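Local coordinates for protein 2-c-methyl-d-erythritol 4-phosphate cytidylyltransferase (Streptococcus pneumoniae, PDB 2VSH) that transfers the cytidylyl group of CTP to D-ribitol 5-phosphate, making the CDP-activated ribitol used for teichoic acid precursors, at residues I33-E44 with V110-L121. Residues are numbered along the deposited sequence; the frame is centred on the assembly and turned at random.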
loop_
_atom_site.group_PDB
_atom_site.type_symbol
_atom_site.label_atom_id
_atom_site.label_comp_id
_atom_site.label_asym_id
_atom_site.label_seq_id
_atom_site.Cartn_x
_atom_site.Cartn_y
_atom_site.Cartn_z
ATOM N N ILE A 33 5.434 3.403 -21.567
ATOM C CA ILE A 33 5.748 2.566 -20.409
ATOM C C ILE A 33 5.985 1.112 -20.809
ATOM O O ILE A 33 6.961 0.482 -20.351
ATOM C CB ILE A 33 4.658 2.698 -19.291
ATOM C CG1 ILE A 33 4.716 4.109 -18.683
ATOM C CG2 ILE A 33 4.884 1.637 -18.188
ATOM C CD1 ILE A 33 3.465 4.548 -17.890
ATOM N N LEU A 34 5.115 0.576 -21.671
ATOM C CA LEU A 34 5.243 -0.809 -22.124
ATOM C C LEU A 34 6.619 -1.094 -22.723
ATOM O O LEU A 34 7.193 -2.169 -22.511
ATOM C CB LEU A 34 4.156 -1.153 -23.159
ATOM C CG LEU A 34 4.246 -2.542 -23.803
ATOM C CD1 LEU A 34 4.111 -3.696 -22.776
ATOM C CD2 LEU A 34 3.234 -2.691 -24.938
ATOM N N ILE A 35 7.126 -0.128 -23.479
ATOM C CA ILE A 35 8.431 -0.256 -24.143
ATOM C C ILE A 35 9.584 -0.314 -23.130
ATOM O O ILE A 35 10.480 -1.157 -23.267
ATOM C CB ILE A 35 8.637 0.854 -25.187
ATOM C CG1 ILE A 35 7.669 0.665 -26.373
ATOM C CG2 ILE A 35 10.110 0.923 -25.644
ATOM C CD1 ILE A 35 7.785 -0.713 -27.114
ATOM N N HIS A 36 9.543 0.575 -22.134
ATOM C CA HIS A 36 10.513 0.576 -21.037
ATOM C C HIS A 36 10.591 -0.809 -20.409
ATOM O O HIS A 36 11.683 -1.320 -20.120
ATOM C CB HIS A 36 10.093 1.548 -19.935
ATOM C CG HIS A 36 10.299 2.986 -20.270
ATOM N ND1 HIS A 36 11.516 3.613 -20.125
ATOM C CD2 HIS A 36 9.439 3.929 -20.718
ATOM C CE1 HIS A 36 11.403 4.877 -20.491
ATOM N NE2 HIS A 36 10.152 5.095 -20.851
ATOM N N THR A 37 9.417 -1.401 -20.183
ATOM C CA THR A 37 9.305 -2.687 -19.497
ATOM C C THR A 37 9.870 -3.824 -20.363
ATOM O O THR A 37 10.645 -4.663 -19.882
ATOM C CB THR A 37 7.817 -2.986 -19.126
ATOM O OG1 THR A 37 7.310 -1.940 -18.283
ATOM C CG2 THR A 37 7.702 -4.316 -18.385
ATOM N N ILE A 38 9.480 -3.858 -21.632
ATOM C CA ILE A 38 10.002 -4.870 -22.570
ATOM C C ILE A 38 11.536 -4.761 -22.691
ATOM O O ILE A 38 12.235 -5.782 -22.673
ATOM C CB ILE A 38 9.346 -4.767 -23.955
ATOM C CG1 ILE A 38 7.866 -5.149 -23.893
ATOM C CG2 ILE A 38 10.068 -5.678 -24.963
ATOM C CD1 ILE A 38 7.076 -4.817 -25.185
ATOM N N GLU A 39 12.030 -3.523 -22.780
ATOM C CA GLU A 39 13.474 -3.212 -22.802
ATOM C C GLU A 39 14.278 -3.897 -21.706
ATOM O O GLU A 39 15.364 -4.385 -21.963
ATOM C CB GLU A 39 13.716 -1.703 -22.680
ATOM C CG GLU A 39 13.754 -0.973 -24.013
ATOM C CD GLU A 39 13.828 0.537 -23.846
ATOM O OE1 GLU A 39 14.050 1.008 -22.705
ATOM O OE2 GLU A 39 13.662 1.257 -24.858
ATOM N N LYS A 40 13.741 -3.914 -20.487
ATOM C CA LYS A 40 14.414 -4.536 -19.353
ATOM C C LYS A 40 14.607 -6.036 -19.535
ATOM O O LYS A 40 15.490 -6.612 -18.898
ATOM C CB LYS A 40 13.655 -4.281 -18.040
ATOM C CG LYS A 40 13.480 -2.824 -17.621
ATOM C CD LYS A 40 14.807 -2.127 -17.389
ATOM C CE LYS A 40 14.590 -0.808 -16.697
ATOM N NZ LYS A 40 13.900 0.176 -17.589
ATOM N N PHE A 41 13.786 -6.663 -20.390
ATOM C CA PHE A 41 13.859 -8.120 -20.646
ATOM C C PHE A 41 14.693 -8.531 -21.873
ATOM O O PHE A 41 15.201 -9.657 -21.926
ATOM C CB PHE A 41 12.458 -8.732 -20.779
ATOM C CG PHE A 41 11.750 -8.942 -19.464
ATOM C CD1 PHE A 41 11.854 -10.159 -18.794
ATOM C CD2 PHE A 41 10.979 -7.922 -18.894
ATOM C CE1 PHE A 41 11.193 -10.370 -17.583
ATOM C CE2 PHE A 41 10.308 -8.119 -17.671
ATOM C CZ PHE A 41 10.418 -9.346 -17.015
ATOM N N VAL A 42 14.816 -7.631 -22.848
ATOM C CA VAL A 42 15.586 -7.895 -24.083
ATOM C C VAL A 42 17.079 -8.145 -23.877
ATOM O O VAL A 42 17.694 -8.848 -24.682
ATOM C CB VAL A 42 15.412 -6.796 -25.201
ATOM C CG1 VAL A 42 13.945 -6.554 -25.534
ATOM C CG2 VAL A 42 16.145 -5.486 -24.853
ATOM N N LEU A 43 17.677 -7.558 -22.844
ATOM C CA LEU A 43 19.110 -7.761 -22.632
ATOM C C LEU A 43 19.438 -9.078 -21.988
ATOM O O LEU A 43 20.567 -9.568 -22.117
ATOM C CB LEU A 43 19.732 -6.655 -21.779
ATOM C CG LEU A 43 20.184 -5.362 -22.418
ATOM C CD1 LEU A 43 20.830 -4.548 -21.316
ATOM C CD2 LEU A 43 21.162 -5.622 -23.556
ATOM N N GLU A 44 18.468 -9.641 -21.278
ATOM C CA GLU A 44 18.710 -10.860 -20.515
ATOM C C GLU A 44 19.033 -12.020 -21.454
ATOM O O GLU A 44 18.150 -12.489 -22.182
ATOM C CB GLU A 44 17.515 -11.178 -19.599
ATOM C CG GLU A 44 17.627 -12.526 -18.866
ATOM C CD GLU A 44 18.949 -12.697 -18.158
ATOM O OE1 GLU A 44 19.557 -13.776 -18.287
ATOM O OE2 GLU A 44 19.393 -11.741 -17.490
ATOM N N VAL A 110 8.535 -16.125 -16.922
ATOM C CA VAL A 110 8.678 -15.021 -15.973
ATOM C C VAL A 110 7.583 -14.000 -16.289
ATOM O O VAL A 110 7.722 -13.212 -17.228
ATOM C CB VAL A 110 10.105 -14.370 -16.044
ATOM C CG1 VAL A 110 10.248 -13.219 -15.026
ATOM C CG2 VAL A 110 11.208 -15.402 -15.786
ATOM N N THR A 111 6.484 -14.031 -15.521
ATOM C CA THR A 111 5.361 -13.120 -15.726
ATOM C C THR A 111 5.564 -11.798 -14.990
ATOM O O THR A 111 6.092 -11.773 -13.878
ATOM C CB THR A 111 3.972 -13.735 -15.329
ATOM O OG1 THR A 111 3.873 -13.859 -13.902
ATOM C CG2 THR A 111 3.748 -15.097 -16.003
ATOM N N HIS A 112 5.152 -10.693 -15.623
ATOM C CA HIS A 112 5.445 -9.367 -15.089
ATOM C C HIS A 112 4.459 -8.337 -15.641
ATOM O O HIS A 112 4.114 -8.380 -16.826
ATOM C CB HIS A 112 6.900 -8.968 -15.435
ATOM C CG HIS A 112 7.344 -7.685 -14.802
ATOM N ND1 HIS A 112 7.528 -7.552 -13.441
ATOM C CD2 HIS A 112 7.625 -6.473 -15.342
ATOM C CE1 HIS A 112 7.922 -6.316 -13.173
ATOM N NE2 HIS A 112 7.973 -5.637 -14.307
ATOM N N ASP A 113 4.013 -7.424 -14.782
ATOM C CA ASP A 113 3.102 -6.330 -15.170
ATOM C C ASP A 113 3.755 -5.406 -16.188
ATOM O O ASP A 113 4.887 -4.978 -15.976
ATOM C CB ASP A 113 2.763 -5.466 -13.950
ATOM C CG ASP A 113 1.934 -6.193 -12.910
ATOM O OD1 ASP A 113 1.157 -7.104 -13.269
ATOM O OD2 ASP A 113 2.051 -5.833 -11.723
ATOM N N SER A 114 3.025 -5.033 -17.241
ATOM C CA SER A 114 3.531 -4.049 -18.216
ATOM C C SER A 114 3.834 -2.697 -17.593
ATOM O O SER A 114 4.731 -1.999 -18.059
ATOM C CB SER A 114 2.546 -3.842 -19.362
ATOM O OG SER A 114 1.345 -3.309 -18.850
ATOM N N VAL A 115 3.071 -2.332 -16.559
ATOM C CA VAL A 115 3.206 -1.017 -15.906
ATOM C C VAL A 115 4.188 -0.998 -14.735
ATOM O O VAL A 115 4.159 -0.101 -13.878
ATOM C CB VAL A 115 1.848 -0.451 -15.462
ATOM C CG1 VAL A 115 1.024 -0.027 -16.685
ATOM C CG2 VAL A 115 1.095 -1.469 -14.552
ATOM N N ARG A 116 5.066 -1.984 -14.717
ATOM C CA ARG A 116 6.185 -2.010 -13.786
ATOM C C ARG A 116 7.509 -1.869 -14.558
ATOM O O ARG A 116 8.251 -2.841 -14.689
ATOM C CB ARG A 116 6.172 -3.286 -12.958
ATOM C CG ARG A 116 5.154 -3.280 -11.810
ATOM C CD ARG A 116 5.370 -4.475 -10.899
ATOM N NE ARG A 116 4.189 -4.739 -10.074
ATOM C CZ ARG A 116 4.014 -4.314 -8.825
ATOM N NH1 ARG A 116 4.936 -3.587 -8.221
ATOM N NH2 ARG A 116 2.899 -4.614 -8.175
ATOM N N PRO A 117 7.798 -0.653 -15.077
ATOM C CA PRO A 117 8.995 -0.481 -15.925
ATOM C C PRO A 117 10.335 -0.478 -15.177
ATOM O O PRO A 117 11.394 -0.493 -15.836
ATOM C CB PRO A 117 8.758 0.872 -16.602
ATOM C CG PRO A 117 7.880 1.625 -15.662
ATOM C CD PRO A 117 7.058 0.607 -14.900
ATOM N N PHE A 118 10.307 -0.472 -13.836
ATOM C CA PHE A 118 11.554 -0.336 -13.066
ATOM C C PHE A 118 12.114 -1.661 -12.566
ATOM O O PHE A 118 12.977 -1.686 -11.681
ATOM C CB PHE A 118 11.380 0.647 -11.909
ATOM C CG PHE A 118 10.933 2.006 -12.355
ATOM C CD1 PHE A 118 11.786 2.826 -13.094
ATOM C CD2 PHE A 118 9.660 2.466 -12.046
ATOM C CE1 PHE A 118 11.361 4.093 -13.534
ATOM C CE2 PHE A 118 9.230 3.737 -12.473
ATOM C CZ PHE A 118 10.089 4.543 -13.206
ATOM N N ILE A 119 11.633 -2.754 -13.152
ATOM C CA ILE A 119 12.187 -4.079 -12.887
ATOM C C ILE A 119 13.642 -4.045 -13.341
ATOM O O ILE A 119 13.985 -3.329 -14.284
ATOM C CB ILE A 119 11.378 -5.183 -13.642
ATOM C CG1 ILE A 119 11.893 -6.602 -13.305
ATOM C CG2 ILE A 119 11.315 -4.860 -15.165
ATOM C CD1 ILE A 119 11.166 -7.722 -14.023
ATOM N N THR A 120 14.493 -4.820 -12.668
ATOM C CA THR A 120 15.914 -4.857 -12.958
ATOM C C THR A 120 16.302 -6.277 -13.385
ATOM O O THR A 120 15.570 -7.237 -13.128
ATOM C CB THR A 120 16.735 -4.470 -11.706
ATOM O OG1 THR A 120 16.505 -5.439 -10.673
ATOM C CG2 THR A 120 16.373 -3.049 -11.190
ATOM N N LEU A 121 17.457 -6.410 -14.037
ATOM C CA LEU A 121 17.983 -7.726 -14.409
ATOM C C LEU A 121 18.217 -8.574 -13.162
ATOM O O LEU A 121 18.065 -9.788 -13.186
ATOM C CB LEU A 121 19.299 -7.577 -15.199
ATOM C CG LEU A 121 19.124 -7.113 -16.655
ATOM C CD1 LEU A 121 20.479 -6.760 -17.279
ATOM C CD2 LEU A 121 18.407 -8.171 -17.476
#
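Thr37 CG2 meets the imidazole of His112 at its edge, near the ring plane, while Ile119 CD1 lies on one face, 3.6 Å above the ring centre. Also at that edge, His112 NE2 donates to Arg116 O (2.8 Å), a nearly straight bond on a carbonyl lone pair that fixes the ring's rotation and ties strand to loop. The Phe41 ring stands oblique to this imidazole, planes at 51°; Val110 CG1 meets its edge at CE1, while Ile119 CD1 presses on CZ (3.5 Å from Phe41 CZ). Extended through both torsions (chi1 -176°, chi2 -179°), Ile119 reaches both rings with one methyl.

Thr37 OG1 donates to Ser114 O at 2.6 Å, from above the carbonyl plane. The same OG1 packs against Pro117 CA, where the CA atoms of the two segments come nearest, 4.2 Å between Thr37 CA and Pro117 CA. Pro117 CB rests on His36 CB, and its CG on Ile33 CG2. Two kinks in the Lys40 chain, at chi2 and chi4, fold it across the carbonyls of Pro117 and Ile119 and bring NZ to hydrogen-bond Pro117 O (3.1 Å), nearly in line with its C=O. Ile119 O, under Lys40 CG and CD, is buried with no polar partner in the model.

In this GT-A-type alpha/beta fold of the IspD/TarI family, helix 33-42 packs roughly antiparallel to strand 108-113 of the central sheet; two type I turns after the strand, sharing Arg116, lie against the helix. Ser114, which probably helps to bind CTP, starts this loop beside Ala9; Phe41 packs against Ala5 and Ile7 of strand 3-9 and Ile124 of helix 121-133, and Ile119 also touches Pro171 of strand 165-175.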